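Local coordinates for protein 6-phosphogluconate dehydrogenase, NAD-binding (Geobacter metallireducens, PDB 3PEF) that probably acts as an NADP(H)-dependent gamma-hydroxybutyrate dehydrogenase, interconverting gamma-hydroxybutyrate and succinic semialdehyde, at residues Val173-Met178 against Lys235-Asp240; Gly167-Leu172 against Val245-Arg250. The protein carries 2 engineered substitutions. All blocks are in the same frame, centred on the assembly; numbering follows the deposited sequence.

Interaction 1. Residues Val173-Met178 against Lys235-Asp240; sequences VVNMVM and KHMQKD. With NAP (NADP nicotinamide-adenine-dinucleotide phosphate), chain I.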
loop_
_atom_site.group_PDB
_atom_site.type_symbol
_atom_site.label_atom_id
_atom_site.label_comp_id
_atom_site.label_asym_id
_atom_site.label_seq_id
_atom_site.Cartn_x
_atom_site.Cartn_y
_atom_site.Cartn_z
ATOM N N VAL A 173 7.000 -0.555 -18.159
ATOM C CA VAL A 173 7.954 -0.510 -17.055
ATOM C C VAL A 173 8.361 0.913 -16.751
ATOM O O VAL A 173 8.333 1.372 -15.604
ATOM C CB VAL A 173 9.218 -1.315 -17.401
ATOM C CG1 VAL A 173 10.364 -0.868 -16.539
ATOM C CG2 VAL A 173 8.939 -2.806 -17.251
ATOM N N VAL A 174 8.757 1.619 -17.801
ATOM C CA VAL A 174 9.240 2.980 -17.655
ATOM C C VAL A 174 8.161 3.933 -17.139
ATOM O O VAL A 174 8.425 4.797 -16.288
ATOM C CB VAL A 174 9.840 3.462 -18.993
ATOM C CG1 VAL A 174 9.997 4.959 -19.010
ATOM C CG2 VAL A 174 11.184 2.740 -19.246
ATOM N N ASN A 175 6.940 3.783 -17.637
ATOM C CA ASN A 175 5.851 4.635 -17.141
ATOM C C ASN A 175 5.427 4.335 -15.716
ATOM O O ASN A 175 4.937 5.206 -14.997
ATOM C CB ASN A 175 4.638 4.587 -18.059
ATOM C CG ASN A 175 4.610 5.760 -18.989
ATOM O OD1 ASN A 175 5.661 6.180 -19.479
ATOM N ND2 ASN A 175 3.429 6.333 -19.206
ATOM N N MET A 176 5.605 3.082 -15.320
ATOM C CA MET A 176 5.278 2.681 -13.967
ATOM C C MET A 176 6.156 3.425 -12.968
ATOM O O MET A 176 5.660 3.940 -11.970
ATOM C CB MET A 176 5.464 1.181 -13.779
ATOM C CG MET A 176 4.933 0.706 -12.434
ATOM S SD MET A 176 5.352 -1.032 -12.159
ATOM C CE MET A 176 7.101 -0.882 -11.786
ATOM N N VAL A 177 7.458 3.472 -13.251
ATOM C CA VAL A 177 8.410 4.213 -12.424
ATOM C C VAL A 177 8.062 5.699 -12.380
ATOM O O VAL A 177 8.085 6.325 -11.328
ATOM C CB VAL A 177 9.844 4.058 -12.969
ATOM C CG1 VAL A 177 10.789 4.970 -12.215
ATOM C CG2 VAL A 177 10.294 2.604 -12.842
ATOM N N MET A 178 7.729 6.254 -13.536
ATOM C CA MET A 178 7.342 7.656 -13.624
ATOM C C MET A 178 6.077 7.973 -12.811
ATOM O O MET A 178 5.984 9.029 -12.183
ATOM C CB MET A 178 7.139 8.060 -15.079
ATOM C CG MET A 178 6.891 9.570 -15.270
ATOM S SD MET A 178 6.393 10.009 -16.947
ATOM C CE MET A 178 4.786 9.193 -17.039
ATOM N N LYS A 235 -6.000 10.426 -16.613
ATOM C CA LYS A 235 -6.663 9.146 -16.864
ATOM C C LYS A 235 -5.727 8.169 -17.585
ATOM O O LYS A 235 -5.786 6.959 -17.346
ATOM C CB LYS A 235 -7.960 9.332 -17.658
ATOM C CG LYS A 235 -7.767 9.955 -19.049
ATOM C CD LYS A 235 -9.131 10.338 -19.680
ATOM C CE LYS A 235 -8.924 10.914 -21.103
ATOM N NZ LYS A 235 -10.182 11.419 -21.723
ATOM N N HIS A 236 -4.860 8.689 -18.462
ATOM C CA HIS A 236 -3.922 7.832 -19.194
ATOM C C HIS A 236 -2.784 7.331 -18.312
ATOM O O HIS A 236 -2.324 6.188 -18.480
ATOM C CB HIS A 236 -3.376 8.508 -20.461
ATOM C CG HIS A 236 -4.443 8.880 -21.446
ATOM N ND1 HIS A 236 -5.587 8.127 -21.623
ATOM C CD2 HIS A 236 -4.546 9.923 -22.300
ATOM C CE1 HIS A 236 -6.351 8.694 -22.537
ATOM N NE2 HIS A 236 -5.738 9.781 -22.974
ATOM N N MET A 237 -2.302 8.178 -17.406
ATOM C CA MET A 237 -1.292 7.735 -16.420
ATOM C C MET A 237 -1.866 6.558 -15.643
ATOM O O MET A 237 -1.206 5.529 -15.438
ATOM C CB MET A 237 -0.931 8.867 -15.446
ATOM C CG MET A 237 0.010 8.455 -14.306
ATOM S SD MET A 237 1.726 8.141 -14.845
ATOM C CE MET A 237 1.712 6.418 -15.210
ATOM N N GLN A 238 -3.114 6.703 -15.216
ATOM C CA GLN A 238 -3.738 5.658 -14.395
ATOM C C GLN A 238 -3.911 4.366 -15.194
ATOM O O GLN A 238 -3.735 3.279 -14.662
ATOM C CB GLN A 238 -5.088 6.137 -13.835
ATOM C CG GLN A 238 -5.657 5.258 -12.710
ATOM C CD GLN A 238 -6.567 4.158 -13.230
ATOM O OE1 GLN A 238 -7.554 4.426 -13.903
ATOM N NE2 GLN A 238 -6.240 2.920 -12.916
ATOM N N LYS A 239 -4.285 4.499 -16.465
ATOM C CA LYS A 239 -4.428 3.356 -17.354
ATOM C C LYS A 239 -3.076 2.628 -17.490
ATOM O O LYS A 239 -3.020 1.402 -17.502
ATOM C CB LYS A 239 -4.945 3.809 -18.736
ATOM C CG LYS A 239 -4.904 2.719 -19.826
ATOM C CD LYS A 239 -3.633 2.778 -20.681
ATOM C CE LYS A 239 -3.541 4.082 -21.443
ATOM N NZ LYS A 239 -2.364 4.173 -22.349
ATOM N N ASP A 240 -1.993 3.390 -17.583
ATOM C CA ASP A 240 -0.659 2.800 -17.705
ATOM C C ASP A 240 -0.294 2.020 -16.444
ATOM O O ASP A 240 0.246 0.925 -16.525
ATOM C CB ASP A 240 0.403 3.864 -18.003
ATOM C CG ASP A 240 0.347 4.380 -19.450
ATOM O OD1 ASP A 240 -0.465 3.888 -20.275
ATOM O OD2 ASP A 240 1.130 5.301 -19.764
HETATM P PA NAP I . -5.717 11.845 -25.963
HETATM O O1A NAP I . -6.797 11.630 -24.975
HETATM O O2A NAP I . -5.443 13.254 -26.297
HETATM O O5B NAP I . -6.036 11.040 -27.310
HETATM C C5B NAP I . -6.653 9.782 -27.264
HETATM C C4B NAP I . -6.949 9.389 -28.700
HETATM O O4B NAP I . -7.536 8.106 -28.698
HETATM C C3B NAP I . -7.965 10.334 -29.337
HETATM O O3B NAP I . -7.593 10.440 -30.691
HETATM C C2B NAP I . -9.256 9.550 -29.228
HETATM O O2B NAP I . -10.228 9.865 -30.192
HETATM C C1B NAP I . -8.722 8.149 -29.455
HETATM N N9A NAP I . -9.694 7.134 -29.026
HETATM C C8A NAP I . -10.058 6.846 -27.733
HETATM N N7A NAP I . -10.987 5.863 -27.765
HETATM C C5A NAP I . -11.224 5.536 -29.051
HETATM C C6A NAP I . -12.060 4.593 -29.624
HETATM N N6A NAP I . -12.824 3.829 -28.855
HETATM N N1A NAP I . -12.102 4.474 -30.988
HETATM C C2A NAP I . -11.302 5.278 -31.780
HETATM N N3A NAP I . -10.461 6.210 -31.201
HETATM C C4A NAP I . -10.421 6.328 -29.857
HETATM O O3 NAP I . -4.411 11.175 -25.348
HETATM P PN NAP I . -2.920 11.142 -25.880
HETATM O O1N NAP I . -2.019 11.646 -24.830
HETATM O O2N NAP I . -2.822 11.714 -27.238
HETATM O O5D NAP I . -2.855 9.533 -25.915
HETATM C C5D NAP I . -2.522 8.771 -27.045
HETATM C C4D NAP I . -1.632 7.630 -26.556
HETATM O O4D NAP I . -0.327 8.070 -26.266
HETATM C C3D NAP I . -2.124 7.045 -25.248
HETATM O O3D NAP I . -1.898 5.656 -25.353
HETATM C C2D NAP I . -1.233 7.675 -24.188
HETATM O O2D NAP I . -1.118 6.830 -23.076
HETATM C C1D NAP I . 0.067 7.735 -24.949
HETATM N N1N NAP I . 1.083 8.720 -24.518
HETATM C C2N NAP I . 0.716 9.952 -24.061
HETATM C C3N NAP I . 1.685 10.889 -23.709
HETATM C C7N NAP I . 1.277 12.259 -23.257
HETATM O O7N NAP I . 2.198 12.968 -22.504
HETATM N N7N NAP I . 0.075 12.792 -23.533
HETATM C C4N NAP I . 3.044 10.577 -23.823
HETATM C C5N NAP I . 3.406 9.327 -24.320
HETATM C C6N NAP I . 2.419 8.408 -24.680
HETATM P P2B NAP I . -11.231 11.134 -30.000
HETATM O O1X NAP I . -12.422 10.848 -30.904
HETATM O O2X NAP I . -11.638 11.208 -28.564
HETATM O O3X NAP I . -10.524 12.402 -30.387
#
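Asn175 and Asp240 join two helices beside bound NADP+ and show how a helix crossing can be built into the wall of a cofactor site in a beta-hydroxyacid dehydrogenase, a Rossmann domain followed by an all-helical one. Asn175 lies on helix 166-194, the long helix that follows the Rossmann domain, and Asp240 on helix 234-251, both in the helical part of the chain. Asn175 CB stands 4.0 Å from Asp240 OD2, and CG closes to 3.6 Å from the same oxygen. The amide then divides its work: OD1 accepts a hydrogen bond from Lys171 NZ, the predicted catalytic lysine, while ND2 bonds a glycerol, probably from the crystallisation liquor, and reaches Asp240 OD2 at 2.6 Å. That last bond is short but weak, bent to 124° at the hydrogen. Asp240 OD1 forms a salt bridge with Lys239 NZ at 2.8 Å, which probably helps to place the ammonium; NZ also binds Thr96 O and the nicotinamide ribose hydroxyl O2D of NADP+.

One turn on along helix 166-194 and one turn back along helix 234-251, the two methionines meet, Met178 CE against Met237 SD at 3.9 Å. Met237 turns about its CB-CG bond (chi2 72°) and again beyond it, and its CE lies 3.5 Å from Asn175 O. On the cofactor side, His236 offers its ring edge to the diphosphate, NE2 pointing almost straight (177°) at NADP+ O1A, 2.9 Å away.

Interaction 2. Residues Gly167-Leu172 against Val245-Arg250; sequences GAEMKL and VALGDR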
loop_
_atom_site.group_PDB
_atom_site.type_symbol
_atom_site.label_atom_id
_atom_site.label_comp_id
_atom_site.label_asym_id
_atom_site.label_seq_id
_atom_site.Cartn_x
_atom_site.Cartn_y
_atom_site.Cartn_z
ATOM N N GLY A 167 8.408 -3.783 -26.912
ATOM C CA GLY A 167 8.170 -2.355 -26.862
ATOM C C GLY A 167 7.118 -1.976 -25.829
ATOM O O GLY A 167 7.313 -1.038 -25.037
ATOM N N ALA A 168 5.990 -2.682 -25.852
ATOM C CA ALA A 168 4.912 -2.455 -24.887
ATOM C C ALA A 168 5.413 -2.649 -23.468
ATOM O O ALA A 168 5.125 -1.840 -22.591
ATOM C CB ALA A 168 3.712 -3.380 -25.160
ATOM N N GLU A 169 6.168 -3.725 -23.249
ATOM C CA GLU A 169 6.715 -4.018 -21.928
ATOM C C GLU A 169 7.663 -2.925 -21.453
ATOM O O GLU A 169 7.617 -2.509 -20.299
ATOM C CB GLU A 169 7.399 -5.395 -21.930
ATOM C CG GLU A 169 6.383 -6.510 -21.988
ATOM C CD GLU A 169 6.976 -7.854 -22.350
ATOM O OE1 GLU A 169 8.046 -7.867 -22.987
ATOM O OE2 GLU A 169 6.357 -8.891 -22.013
ATOM N N MET A 170 8.512 -2.438 -22.348
ATOM C CA MET A 170 9.434 -1.374 -21.981
ATOM C C MET A 170 8.657 -0.119 -21.604
ATOM O O MET A 170 8.941 0.531 -20.598
ATOM C CB MET A 170 10.360 -1.050 -23.145
ATOM C CG MET A 170 11.265 0.146 -22.865
ATOM S SD MET A 170 12.540 -0.201 -21.639
ATOM C CE MET A 170 13.539 -1.446 -22.508
ATOM N N LYS A 171 7.687 0.232 -22.441
ATOM C CA LYS A 171 6.861 1.404 -22.191
ATOM C C LYS A 171 6.182 1.311 -20.822
ATOM O O LYS A 171 6.194 2.268 -20.046
ATOM C CB LYS A 171 5.815 1.576 -23.299
ATOM C CG LYS A 171 4.819 2.702 -23.033
ATOM C CD LYS A 171 5.542 4.037 -22.850
ATOM C CE LYS A 171 4.513 5.151 -22.742
ATOM N NZ LYS A 171 5.130 6.457 -22.387
ATOM N N LEU A 172 5.570 0.162 -20.533
ATOM C CA LEU A 172 4.878 -0.012 -19.255
ATOM C C LEU A 172 5.830 0.059 -18.046
ATOM O O LEU A 172 5.516 0.661 -17.023
ATOM C CB LEU A 172 4.089 -1.314 -19.258
ATOM C CG LEU A 172 2.923 -1.356 -20.254
ATOM C CD1 LEU A 172 2.165 -2.655 -20.118
ATOM C CD2 LEU A 172 1.992 -0.149 -20.004
ATOM N N VAL A 245 0.627 -3.081 -13.478
ATOM C CA VAL A 245 0.223 -4.028 -12.442
ATOM C C VAL A 245 -0.283 -5.349 -13.054
ATOM O O VAL A 245 0.031 -6.430 -12.561
ATOM C CB VAL A 245 -0.811 -3.403 -11.479
ATOM C CG1 VAL A 245 -1.321 -4.438 -10.464
ATOM C CG2 VAL A 245 -0.187 -2.244 -10.761
ATOM N N ALA A 246 -1.022 -5.286 -14.156
ATOM C CA ALA A 246 -1.445 -6.538 -14.795
ATOM C C ALA A 246 -0.240 -7.296 -15.367
ATOM O O ALA A 246 -0.195 -8.529 -15.341
ATOM C CB ALA A 246 -2.492 -6.271 -15.888
ATOM N N LEU A 247 0.745 -6.558 -15.876
ATOM C CA LEU A 247 1.965 -7.185 -16.360
ATOM C C LEU A 247 2.660 -7.896 -15.192
ATOM O O LEU A 247 3.057 -9.064 -15.305
ATOM C CB LEU A 247 2.897 -6.149 -16.994
ATOM C CG LEU A 247 4.216 -6.704 -17.552
ATOM C CD1 LEU A 247 3.965 -7.783 -18.613
ATOM C CD2 LEU A 247 5.041 -5.590 -18.125
ATOM N N GLY A 248 2.777 -7.195 -14.065
ATOM C CA GLY A 248 3.307 -7.783 -12.841
ATOM C C GLY A 248 2.593 -9.064 -12.416
ATOM O O GLY A 248 3.222 -10.057 -12.030
ATOM N N ASP A 249 1.266 -9.026 -12.475
ATOM C CA ASP A 249 0.448 -10.184 -12.158
ATOM C C ASP A 249 0.867 -11.330 -13.065
ATOM O O ASP A 249 1.145 -12.426 -12.597
ATOM C CB ASP A 249 -1.042 -9.845 -12.365
ATOM C CG ASP A 249 -1.981 -10.931 -11.835
ATOM O OD1 ASP A 249 -2.974 -10.580 -11.165
ATOM O OD2 ASP A 249 -1.745 -12.129 -12.091
ATOM N N ARG A 250 0.931 -11.059 -14.371
ATOM C CA ARG A 250 1.245 -12.101 -15.342
ATOM C C ARG A 250 2.656 -12.686 -15.214
ATOM O O ARG A 250 2.842 -13.891 -15.339
ATOM C CB ARG A 250 1.010 -11.625 -16.786
ATOM C CG ARG A 250 1.525 -12.635 -17.825
ATOM C CD ARG A 250 1.182 -12.267 -19.264
ATOM N NE ARG A 250 2.009 -11.191 -19.822
ATOM C CZ ARG A 250 3.226 -11.359 -20.336
ATOM N NH1 ARG A 250 3.793 -12.557 -20.346
ATOM N NH2 ARG A 250 3.887 -10.322 -20.828
#
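Glu169 meets both Leu247 and Arg250, and the contact illustrates how side-chain torsions let one residue serve an apolar neighbour and a charged one at once. It joins the beginning of helix 166-194 to the end of helix 234-251. The two backbones stay well separated, Glu169 CA lying 8.0 Å from Leu247 CA, so the side chains must bridge the gap. In Glu169, CG sits beside the backbone N and opposite the carbonyl carbon (chi1 -72°), and from there the chain runs out extended. Its methylene CG is brushed by Leu247 CD2 at 4.2 Å, the two side chains crossing at about a right angle.

Arg250 starts out straight and then kinks at chi3 (76°), which brings its guanidinium round to the end of Glu169. NH2 approaches OE2 at 3.1 Å, edge on, with carboxylate and guanidinium nearly coplanar, 13° apart. Pro99 of helix 99-111 packs against both of these residues. A second subunit adds Leu197 beside Glu169 and Leu191 beside Leu247, so the contact borders an oligomer interface.

Although the groups are well aligned in plane, the hydrogen bond is bent and weak, and one nitrogen, NH2, carries it. Glu169 OE1 has a long, weak ion pair with Lys166. With Glu169 buried and Arg250 at the exposed margin, the attraction of opposite charges probably contributes more than the directional bond does.

Overall arrangement
Read from the N terminus, the chain first completes the Rossmann sheet, then enters helix 166-194, which supplies Gly167-Leu172 to interaction 2 and directly afterwards Val173-Met178 to interaction 1. After further helices comes helix 234-251, where Lys235-Asp240 closes the inner loop of interaction 1 and Val245-Arg250 the outer loop of interaction 2. The first contact is thus nested inside the second. They meet where Asp240 O lies 4.0 Å from Leu172 CD2. Together they pack the long helix that follows the nucleotide-binding domain against helix 234-251 of the same helical region. The touching side chains of interaction 2 lie farther from the cofactor, although its first segment also carries Lys171, which touches NADP+.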